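PDB 2GFI: phytase from Debaryomyces castellii, which catalyses the hydrolysis of phytate (inositol hexakisphosphate) as a 3-phytase of the histidine acid phosphatase family, releasing phosphate. Local coordinates for residues 89-94 against 102-107; 376-381 against 387-392; 159-164 against 444-449. All coordinates share one frame; numbering follows the deposited sequence.

Contact 1 of 3, residues 89-94 against 102-107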
loop_
_atom_site.group_PDB
_atom_site.type_symbol
_atom_site.label_atom_id
_atom_site.label_comp_id
_atom_site.label_asym_id
_atom_site.label_seq_id
_atom_site.Cartn_x
_atom_site.Cartn_y
_atom_site.Cartn_z
ATOM N N LYS A 89 26.361 24.307 -16.370
ATOM C CA LYS A 89 25.692 25.615 -16.353
ATOM C C LYS A 89 25.155 25.926 -14.958
ATOM O O LYS A 89 25.369 27.023 -14.459
ATOM C CB LYS A 89 24.569 25.715 -17.390
ATOM C CG LYS A 89 25.092 25.915 -18.794
ATOM C CD LYS A 89 24.031 25.869 -19.891
ATOM C CE LYS A 89 23.281 27.198 -20.000
ATOM N NZ LYS A 89 22.493 27.255 -21.271
ATOM N N LEU A 90 24.508 24.948 -14.310
ATOM C CA LEU A 90 23.961 25.172 -12.978
ATOM C C LEU A 90 25.069 25.390 -11.975
ATOM O O LEU A 90 24.996 26.312 -11.172
ATOM C CB LEU A 90 23.059 24.018 -12.521
ATOM C CG LEU A 90 21.790 23.819 -13.341
ATOM C CD1 LEU A 90 21.148 22.534 -12.978
ATOM C CD2 LEU A 90 20.844 24.980 -13.158
ATOM N N MET A 91 26.098 24.550 -12.023
ATOM C CA MET A 91 27.216 24.694 -11.081
ATOM C C MET A 91 27.984 26.017 -11.215
ATOM O O MET A 91 28.629 26.446 -10.274
ATOM C CB MET A 91 28.182 23.505 -11.140
ATOM C CG MET A 91 27.593 22.169 -10.629
ATOM S SD MET A 91 26.832 22.135 -8.957
ATOM C CE MET A 91 25.124 22.197 -9.364
ATOM N N SER A 92 27.879 26.687 -12.349
ATOM C CA SER A 92 28.678 27.879 -12.560
ATOM C C SER A 92 27.900 29.168 -12.244
ATOM O O SER A 92 28.435 30.283 -12.353
ATOM C CB SER A 92 29.217 27.886 -13.988
ATOM O OG SER A 92 28.166 28.253 -14.855
ATOM N N TYR A 93 26.637 29.004 -11.853
ATOM C CA TYR A 93 25.839 30.049 -11.228
ATOM C C TYR A 93 26.610 30.619 -10.032
ATOM O O TYR A 93 27.072 29.903 -9.186
ATOM C CB TYR A 93 24.509 29.462 -10.744
ATOM C CG TYR A 93 23.604 30.462 -10.047
ATOM C CD1 TYR A 93 23.126 31.564 -10.725
ATOM C CD2 TYR A 93 23.236 30.298 -8.711
ATOM C CE1 TYR A 93 22.305 32.471 -10.116
ATOM C CE2 TYR A 93 22.400 31.212 -8.081
ATOM C CZ TYR A 93 21.948 32.296 -8.789
ATOM O OH TYR A 93 21.155 33.237 -8.210
ATOM N N ASN A 94 26.799 31.912 -9.960
ATOM C CA ASN A 94 27.507 32.348 -8.789
ATOM C C ASN A 94 26.507 33.040 -7.882
ATOM O O ASN A 94 25.826 34.011 -8.267
ATOM C CB ASN A 94 28.756 33.165 -9.148
ATOM C CG ASN A 94 28.547 34.624 -8.963
ATOM O OD1 ASN A 94 27.807 35.270 -9.746
ATOM N ND2 ASN A 94 29.179 35.177 -7.908
ATOM N N ALA A 102 17.801 24.452 -4.531
ATOM C CA ALA A 102 18.785 24.533 -3.419
ATOM C C ALA A 102 19.684 23.314 -3.265
ATOM O O ALA A 102 20.829 23.434 -2.821
ATOM C CB ALA A 102 18.098 24.852 -2.074
ATOM N N PHE A 103 19.166 22.133 -3.587
ATOM C CA PHE A 103 19.958 20.912 -3.436
ATOM C C PHE A 103 21.261 21.009 -4.249
ATOM O O PHE A 103 22.203 20.246 -3.999
ATOM C CB PHE A 103 19.150 19.683 -3.884
ATOM C CG PHE A 103 18.798 19.702 -5.361
ATOM C CD1 PHE A 103 19.648 19.120 -6.303
ATOM C CD2 PHE A 103 17.622 20.311 -5.808
ATOM C CE1 PHE A 103 19.327 19.143 -7.661
ATOM C CE2 PHE A 103 17.313 20.357 -7.172
ATOM C CZ PHE A 103 18.145 19.740 -8.092
ATOM N N LEU A 104 21.282 21.920 -5.224
ATOM C CA LEU A 104 22.450 22.162 -6.092
ATOM C C LEU A 104 23.668 22.631 -5.333
ATOM O O LEU A 104 24.779 22.344 -5.744
ATOM C CB LEU A 104 22.132 23.156 -7.206
ATOM C CG LEU A 104 21.119 22.674 -8.255
ATOM C CD1 LEU A 104 20.780 23.783 -9.194
ATOM C CD2 LEU A 104 21.667 21.471 -9.025
ATOM N N ASN A 105 23.447 23.326 -4.217
ATOM C CA ASN A 105 24.517 23.723 -3.274
ATOM C C ASN A 105 25.170 22.567 -2.487
ATOM O O ASN A 105 26.266 22.729 -1.941
ATOM C CB ASN A 105 23.990 24.723 -2.221
ATOM C CG ASN A 105 23.228 25.897 -2.826
ATOM O OD1 ASN A 105 23.654 26.498 -3.800
ATOM N ND2 ASN A 105 22.076 26.210 -2.235
ATOM N N ASP A 106 24.505 21.416 -2.385
ATOM C CA ASP A 106 24.912 20.447 -1.361
ATOM C C ASP A 106 25.916 19.402 -1.797
ATOM O O ASP A 106 25.684 18.206 -1.604
ATOM C CB ASP A 106 23.695 19.783 -0.726
ATOM C CG ASP A 106 22.704 20.793 -0.215
ATOM O OD1 ASP A 106 21.491 20.481 -0.216
ATOM O OD2 ASP A 106 23.037 21.933 0.182
ATOM N N ASP A 107 27.048 19.840 -2.352
ATOM C CA ASP A 107 27.992 18.900 -2.937
ATOM C C ASP A 107 27.201 18.005 -3.830
ATOM O O ASP A 107 27.212 16.778 -3.677
ATOM C CB ASP A 107 28.659 18.042 -1.864
ATOM C CG ASP A 107 29.479 18.861 -0.904
ATOM O OD1 ASP A 107 29.938 19.975 -1.317
ATOM O OD2 ASP A 107 29.718 18.453 0.267
#

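Contact 2 of 3, residues 376-381 against 387-392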
loop_
_atom_site.group_PDB
_atom_site.type_symbol
_atom_site.label_atom_id
_atom_site.label_comp_id
_atom_site.label_asym_id
_atom_site.label_seq_id
_atom_site.Cartn_x
_atom_site.Cartn_y
_atom_site.Cartn_z
ATOM N N ILE A 376 4.109 -8.950 -24.828
ATOM C CA ILE A 376 3.981 -10.397 -24.853
ATOM C C ILE A 376 2.737 -10.790 -25.656
ATOM O O ILE A 376 1.666 -10.185 -25.496
ATOM C CB ILE A 376 3.894 -10.922 -23.424
ATOM C CG1 ILE A 376 5.293 -10.943 -22.778
ATOM C CG2 ILE A 376 3.191 -12.282 -23.380
ATOM C CD1 ILE A 376 5.224 -11.022 -21.260
ATOM N N ILE A 377 2.912 -11.764 -26.550
ATOM C CA ILE A 377 1.805 -12.501 -27.149
ATOM C C ILE A 377 1.704 -13.875 -26.508
ATOM O O ILE A 377 2.673 -14.622 -26.505
ATOM C CB ILE A 377 2.015 -12.610 -28.658
ATOM C CG1 ILE A 377 2.254 -11.202 -29.229
ATOM C CG2 ILE A 377 0.805 -13.301 -29.307
ATOM C CD1 ILE A 377 2.732 -11.159 -30.662
ATOM N N GLU A 378 0.549 -14.180 -25.914
ATOM C CA GLU A 378 0.272 -15.503 -25.371
ATOM C C GLU A 378 -0.637 -16.168 -26.362
ATOM O O GLU A 378 -1.520 -15.529 -26.892
ATOM C CB GLU A 378 -0.498 -15.452 -24.041
ATOM C CG GLU A 378 0.096 -14.513 -23.028
ATOM C CD GLU A 378 -0.674 -14.452 -21.732
ATOM O OE1 GLU A 378 -1.919 -14.310 -21.760
ATOM O OE2 GLU A 378 -0.004 -14.534 -20.694
ATOM N N LYS A 379 -0.438 -17.463 -26.568
ATOM C CA LYS A 379 -1.291 -18.251 -27.422
ATOM C C LYS A 379 -1.698 -19.413 -26.568
ATOM O O LYS A 379 -0.862 -20.058 -25.973
ATOM C CB LYS A 379 -0.521 -18.750 -28.651
ATOM C CG LYS A 379 -1.350 -19.662 -29.552
ATOM C CD LYS A 379 -0.477 -20.321 -30.570
ATOM C CE LYS A 379 -1.269 -21.359 -31.353
ATOM N NZ LYS A 379 -0.511 -21.776 -32.559
ATOM N N TYR A 380 -2.991 -19.670 -26.489
ATOM C CA TYR A 380 -3.456 -20.789 -25.700
ATOM C C TYR A 380 -4.689 -21.423 -26.306
ATOM O O TYR A 380 -5.457 -20.783 -27.042
ATOM C CB TYR A 380 -3.741 -20.377 -24.233
ATOM C CG TYR A 380 -4.565 -19.109 -24.047
ATOM C CD1 TYR A 380 -5.934 -19.076 -24.355
ATOM C CD2 TYR A 380 -3.964 -17.949 -23.542
ATOM C CE1 TYR A 380 -6.676 -17.902 -24.190
ATOM C CE2 TYR A 380 -4.676 -16.799 -23.335
ATOM C CZ TYR A 380 -6.033 -16.762 -23.655
ATOM O OH TYR A 380 -6.733 -15.596 -23.439
ATOM N N ALA A 381 -4.875 -22.683 -25.960
ATOM C CA ALA A 381 -5.940 -23.496 -26.516
ATOM C C ALA A 381 -7.076 -23.531 -25.530
ATOM O O ALA A 381 -6.892 -23.815 -24.342
ATOM C CB ALA A 381 -5.433 -24.944 -26.800
ATOM N N TYR A 387 -6.272 -19.404 -29.223
ATOM C CA TYR A 387 -6.482 -17.983 -28.983
ATOM C C TYR A 387 -5.155 -17.284 -28.773
ATOM O O TYR A 387 -4.197 -17.861 -28.258
ATOM C CB TYR A 387 -7.401 -17.780 -27.791
ATOM C CG TYR A 387 -8.760 -18.341 -28.071
ATOM C CD1 TYR A 387 -9.738 -17.566 -28.684
ATOM C CD2 TYR A 387 -9.055 -19.672 -27.763
ATOM C CE1 TYR A 387 -10.981 -18.099 -28.970
ATOM C CE2 TYR A 387 -10.283 -20.208 -28.029
ATOM C CZ TYR A 387 -11.236 -19.432 -28.641
ATOM O OH TYR A 387 -12.461 -19.975 -28.914
ATOM N N VAL A 388 -5.128 -16.033 -29.196
ATOM C CA VAL A 388 -3.958 -15.194 -29.108
ATOM C C VAL A 388 -4.366 -13.924 -28.340
ATOM O O VAL A 388 -5.463 -13.424 -28.505
ATOM C CB VAL A 388 -3.446 -14.896 -30.548
ATOM C CG1 VAL A 388 -2.462 -13.798 -30.558
ATOM C CG2 VAL A 388 -2.788 -16.161 -31.138
ATOM N N ARG A 389 -3.504 -13.425 -27.467
ATOM C CA ARG A 389 -3.746 -12.100 -26.916
ATOM C C ARG A 389 -2.431 -11.433 -26.554
ATOM O O ARG A 389 -1.401 -12.095 -26.407
ATOM C CB ARG A 389 -4.692 -12.150 -25.701
ATOM C CG ARG A 389 -4.064 -12.719 -24.465
ATOM C CD ARG A 389 -4.953 -12.608 -23.259
ATOM N NE ARG A 389 -4.335 -13.252 -22.124
ATOM C CZ ARG A 389 -4.941 -13.424 -20.963
ATOM N NH1 ARG A 389 -6.207 -13.006 -20.814
ATOM N NH2 ARG A 389 -4.298 -14.033 -19.959
ATOM N N TYR A 390 -2.498 -10.114 -26.412
ATOM C CA TYR A 390 -1.356 -9.294 -26.050
ATOM C C TYR A 390 -1.357 -8.902 -24.576
ATOM O O TYR A 390 -2.383 -8.500 -24.047
ATOM C CB TYR A 390 -1.401 -8.027 -26.866
ATOM C CG TYR A 390 -0.907 -8.213 -28.262
ATOM C CD1 TYR A 390 0.443 -7.989 -28.571
ATOM C CD2 TYR A 390 -1.776 -8.622 -29.288
ATOM C CE1 TYR A 390 0.900 -8.148 -29.856
ATOM C CE2 TYR A 390 -1.309 -8.790 -30.595
ATOM C CZ TYR A 390 0.020 -8.562 -30.857
ATOM O OH TYR A 390 0.492 -8.724 -32.136
ATOM N N VAL A 391 -0.191 -8.998 -23.938
ATOM C CA VAL A 391 0.015 -8.486 -22.599
ATOM C C VAL A 391 1.167 -7.481 -22.736
ATOM O O VAL A 391 2.332 -7.861 -22.960
ATOM C CB VAL A 391 0.347 -9.632 -21.590
ATOM C CG1 VAL A 391 0.149 -9.178 -20.165
ATOM C CG2 VAL A 391 -0.530 -10.882 -21.842
ATOM N N ILE A 392 0.831 -6.187 -22.640
ATOM C CA ILE A 392 1.790 -5.116 -22.794
ATOM C C ILE A 392 2.055 -4.587 -21.398
ATOM O O ILE A 392 1.142 -4.141 -20.688
ATOM C CB ILE A 392 1.195 -4.021 -23.628
ATOM C CG1 ILE A 392 0.529 -4.582 -24.894
ATOM C CG2 ILE A 392 2.254 -2.896 -23.877
ATOM C CD1 ILE A 392 1.436 -5.536 -25.704
#

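Contact 3 of 3, residues 159-164 against 444-449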
loop_
_atom_site.group_PDB
_atom_site.type_symbol
_atom_site.label_atom_id
_atom_site.label_comp_id
_atom_site.label_asym_id
_atom_site.label_seq_id
_atom_site.Cartn_x
_atom_site.Cartn_y
_atom_site.Cartn_z
ATOM N N PRO A 159 16.530 -20.569 -27.085
ATOM C CA PRO A 159 17.045 -19.536 -27.976
ATOM C C PRO A 159 16.665 -18.136 -27.456
ATOM O O PRO A 159 15.581 -17.916 -26.852
ATOM C CB PRO A 159 16.367 -19.845 -29.315
ATOM C CG PRO A 159 15.082 -20.518 -28.926
ATOM C CD PRO A 159 15.272 -21.165 -27.584
ATOM N N VAL A 160 17.563 -17.191 -27.655
ATOM C CA VAL A 160 17.277 -15.829 -27.248
ATOM C C VAL A 160 17.586 -15.005 -28.484
ATOM O O VAL A 160 18.527 -15.285 -29.174
ATOM C CB VAL A 160 18.096 -15.436 -25.978
ATOM C CG1 VAL A 160 18.032 -13.974 -25.718
ATOM C CG2 VAL A 160 17.588 -16.199 -24.743
ATOM N N PHE A 161 16.745 -14.056 -28.818
ATOM C CA PHE A 161 17.020 -13.191 -29.933
ATOM C C PHE A 161 17.156 -11.787 -29.362
ATOM O O PHE A 161 16.284 -11.304 -28.610
ATOM C CB PHE A 161 15.919 -13.310 -30.999
ATOM C CG PHE A 161 15.654 -14.734 -31.409
ATOM C CD1 PHE A 161 16.278 -15.274 -32.524
ATOM C CD2 PHE A 161 14.861 -15.544 -30.631
ATOM C CE1 PHE A 161 16.087 -16.594 -32.871
ATOM C CE2 PHE A 161 14.671 -16.872 -30.958
ATOM C CZ PHE A 161 15.278 -17.400 -32.093
ATOM N N THR A 162 18.283 -11.167 -29.679
ATOM C CA THR A 162 18.572 -9.845 -29.220
ATOM C C THR A 162 19.287 -9.062 -30.308
ATOM O O THR A 162 19.976 -9.653 -31.124
ATOM C CB THR A 162 19.446 -9.914 -27.951
ATOM O OG1 THR A 162 19.783 -8.578 -27.572
ATOM C CG2 THR A 162 20.761 -10.549 -28.238
ATOM N N SER A 163 19.120 -7.739 -30.327
ATOM C CA SER A 163 19.944 -6.909 -31.194
ATOM C C SER A 163 21.319 -6.761 -30.549
ATOM O O SER A 163 21.540 -7.201 -29.427
ATOM C CB SER A 163 19.298 -5.540 -31.481
ATOM O OG SER A 163 19.724 -4.583 -30.524
ATOM N N ASN A 164 22.266 -6.188 -31.277
ATOM C CA ASN A 164 23.637 -6.182 -30.815
ATOM C C ASN A 164 23.974 -4.934 -30.007
ATOM O O ASN A 164 25.136 -4.715 -29.625
ATOM C CB ASN A 164 24.598 -6.377 -31.991
ATOM C CG ASN A 164 24.545 -5.244 -32.978
ATOM O OD1 ASN A 164 23.475 -4.826 -33.424
ATOM N ND2 ASN A 164 25.704 -4.746 -33.343
ATOM N N TRP A 444 13.809 -18.855 -37.561
ATOM C CA TRP A 444 13.859 -20.194 -38.148
ATOM C C TRP A 444 15.247 -20.655 -38.621
ATOM O O TRP A 444 15.590 -21.840 -38.527
ATOM C CB TRP A 444 12.829 -20.292 -39.278
ATOM C CG TRP A 444 11.475 -19.951 -38.769
ATOM C CD1 TRP A 444 10.604 -20.783 -38.110
ATOM C CD2 TRP A 444 10.840 -18.675 -38.834
ATOM N NE1 TRP A 444 9.454 -20.097 -37.772
ATOM C CE2 TRP A 444 9.574 -18.799 -38.203
ATOM C CE3 TRP A 444 11.204 -17.436 -39.367
ATOM C CZ2 TRP A 444 8.685 -17.724 -38.083
ATOM C CZ3 TRP A 444 10.327 -16.384 -39.245
ATOM C CH2 TRP A 444 9.075 -16.533 -38.607
ATOM N N ASP A 445 16.061 -19.738 -39.107
ATOM C CA ASP A 445 17.335 -20.138 -39.676
ATOM C C ASP A 445 18.505 -19.860 -38.764
ATOM O O ASP A 445 19.649 -19.870 -39.221
ATOM C CB ASP A 445 17.541 -19.441 -41.022
ATOM C CG ASP A 445 17.700 -17.926 -40.901
ATOM O OD1 ASP A 445 17.914 -17.388 -39.772
ATOM O OD2 ASP A 445 17.635 -17.191 -41.903
ATOM N N TYR A 446 18.230 -19.586 -37.485
ATOM C CA TYR A 446 19.280 -19.218 -36.522
ATOM C C TYR A 446 20.204 -20.396 -36.158
ATOM O O TYR A 446 21.314 -20.202 -35.619
ATOM C CB TYR A 446 18.687 -18.589 -35.247
ATOM C CG TYR A 446 17.971 -19.577 -34.341
ATOM C CD1 TYR A 446 18.660 -20.304 -33.363
ATOM C CD2 TYR A 446 16.604 -19.781 -34.467
ATOM C CE1 TYR A 446 17.989 -21.209 -32.544
ATOM C CE2 TYR A 446 15.929 -20.665 -33.653
ATOM C CZ TYR A 446 16.612 -21.384 -32.711
ATOM O OH TYR A 446 15.885 -22.284 -31.950
ATOM N N GLU A 447 19.737 -21.614 -36.410
ATOM C CA GLU A 447 20.596 -22.760 -36.209
ATOM C C GLU A 447 21.536 -23.032 -37.391
ATOM O O GLU A 447 22.506 -23.762 -37.241
ATOM C CB GLU A 447 19.802 -23.980 -35.762
ATOM C CG GLU A 447 19.682 -24.047 -34.232
ATOM C CD GLU A 447 18.718 -25.121 -33.723
ATOM O OE1 GLU A 447 17.754 -25.539 -34.440
ATOM O OE2 GLU A 447 18.919 -25.551 -32.561
ATOM N N THR A 448 21.272 -22.408 -38.543
ATOM C CA THR A 448 22.152 -22.521 -39.727
ATOM C C THR A 448 22.862 -21.208 -40.084
ATOM O O THR A 448 24.017 -21.227 -40.536
ATOM C CB THR A 448 21.413 -23.108 -40.969
ATOM O OG1 THR A 448 20.334 -22.253 -41.360
ATOM C CG2 THR A 448 20.722 -24.424 -40.633
ATOM N N THR A 449 22.184 -20.074 -39.892
ATOM C CA THR A 449 22.866 -18.782 -39.916
ATOM C C THR A 449 23.470 -18.501 -38.544
ATOM O O THR A 449 22.857 -18.707 -37.510
ATOM C CB THR A 449 21.909 -17.666 -40.337
ATOM O OG1 THR A 449 21.455 -17.920 -41.664
ATOM C CG2 THR A 449 22.619 -16.311 -40.480
#

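Contact 1 of 3, residues 89-94 against 102-107
Leu104, on a short 3-10 turn, sets its two methyls against Leu90 and Met91 at the close of helix 77-91, CD1 toward the leucine and CD2 toward the methionine; these three residues carry the contact between 89-94 and 102-107. The apolar contacts are of two kinds, leucine on leucine and methionine on leucine. Leu104 CD1 lies 4.0 Å from Leu90 CD1 and the same 4.0 Å from Leu90 CB, so this methyl rests against both the root and the tip of its partner. The other branch serves the methionine: Leu104 CD2 is 3.5 Å from Met91 CE. Met91 gets there by folding back on itself, its chain bent at chi2 (-53°) and chi3 (102°), which swings the terminal methyl toward the turn. The same bend sets Met91 CE 3.6 Å from the backbone atom Leu104 O, with Met91 SD beside that carbonyl as well. A lysine in place of Leu104 would probably leave Leu90 and the Met91 methyl without their apolar mate and bring an unmatched charge into a buried spot. Backbone bonds stay within each segment: Tyr93 N reaches Leu90 O (3.2 Å) as the helix runs out, while Asn105 N to Ala102 O and Asp106 N to Phe103 O, both 3.0 Å, hold the turn that presents Leu104. Phe97, from the intervening loop, also packs on Leu104, and its carbonyl takes a hydrogen bond from Asn105 ND2. The turn borders a second subunit as well, with Asp106 OD2 bonded to Gly99 N of that subunit and Ala102 packed on Ala102 of that subunit. The joint between helix end and turn thus rests on shape and exclusion of water; directional bonds lie within each backbone and at the neighbouring residues Asn105 and Asp106.

Contact 2 of 3, residues 376-381 against 387-392
Arg389 starts with CG between its backbone N and carbonyl carbon (chi1 73°), then runs extended to NE; Glu378, with CG anti to its carbonyl carbon, also extends, so the two lie alongside, pointing the same way. Carboxylate and guanidinium planes are 23° apart. Both donors of this salt bridge converge on a single oxygen: Arg389 NE meets Glu378 OE1 at 2.7 Å, nearly in line with its C-O bond, while Arg389 NH2 takes the syn lone pair of Glu378 OE1 at 3.0 Å. Tyr380 OH stands 3.3 Å above the guanidinium plane of Arg389, toward its rim, ring and guanidinium planes 87° apart. Glu378 OE2 turns instead to Lys147 and Tyr148, Tyr380 OH bonds Pro406 O, and the arginine's outer nitrogens reach the carbonyls of Asp54 and Gly407. The face of Ile377, Lys379, Val388 and Tyr390 packs mainly through carbon: Ile377 CG1 lies 3.4 Å from Tyr390 CE1, and Ile377 CG2 is 3.5 Å from Val388 CG1, beneath Leu317 of helix 302-318, while Tyr390 OH bonds Tyr415 OH. The pairs Ile376-Val391, Glu378-Arg389 and Tyr380-Tyr387 each exchange two backbone hydrogen bonds, as in an antiparallel hairpin; strand 374-382 also pairs with strand 59-69, joining the hairpin to the mixed sheet of the histidine phosphatase domain. Buried but multiply matched, the carboxylate is likely to remain ionised, its charge shared between an arginine and a lysine.

Contact 3 of 3, residues 159-164 against 444-449
Phe161 drives the edge of its ring at the face of Tyr446 in a T-shaped (edge-to-face) stack, the planes at 87° and the centroids 5.1 Å apart. The touching edge is CE1 and CZ: Phe161 CE1 is 3.6 Å from Tyr446 CD2, and Phe161 CZ stands 3.7 Å from Tyr446 CE2, so the approach is displaced from the ring centre to its rim. Tyr446 holds its CG between backbone N and carbonyl carbon (chi1 72°), a setting that turns its ring toward the strand. Pro159, two residues before Phe161 on the same strand, meets the far end of the tyrosine obliquely, with Pro159 CB 3.7 Å from Tyr446 CZ and Pro159 CG 3.6 Å from Tyr446 OH. Behind the tyrosine, Asp445 O accepts from Thr448 N, Thr448 OG1 and Thr449 N, pinning the turn after helix 442-445. Tyr443 gives Phe161 a second edge-to-face partner, and Asn192 of the adjoining strand 189-194 touches both Phe161 and Tyr446. The C-terminal region is therefore packed onto the sheet by aromatic C-H groups over a pi face and by dispersion, without a direct hydrogen bond between the segments.

Overall arrangement
Following the chain, contact 1 comes first and closes a short loop of seven residues after helix 77-91, complete before either of the others begins. Contact 3 then opens on strand 158-163 and closes only near the C terminus, at residues 444-449. Within that long span contact 2 opens and shuts as the tight hairpin of strands 374-382 and 385-392; no loops cross. Contacts 2 and 3 reach the same sheet, linked through strands 59-69 and 326-331, with centres 22 Å apart. Contact 1 lies on the other side of the chain's centre, its centre about 50 Å from theirs, where a second subunit packs.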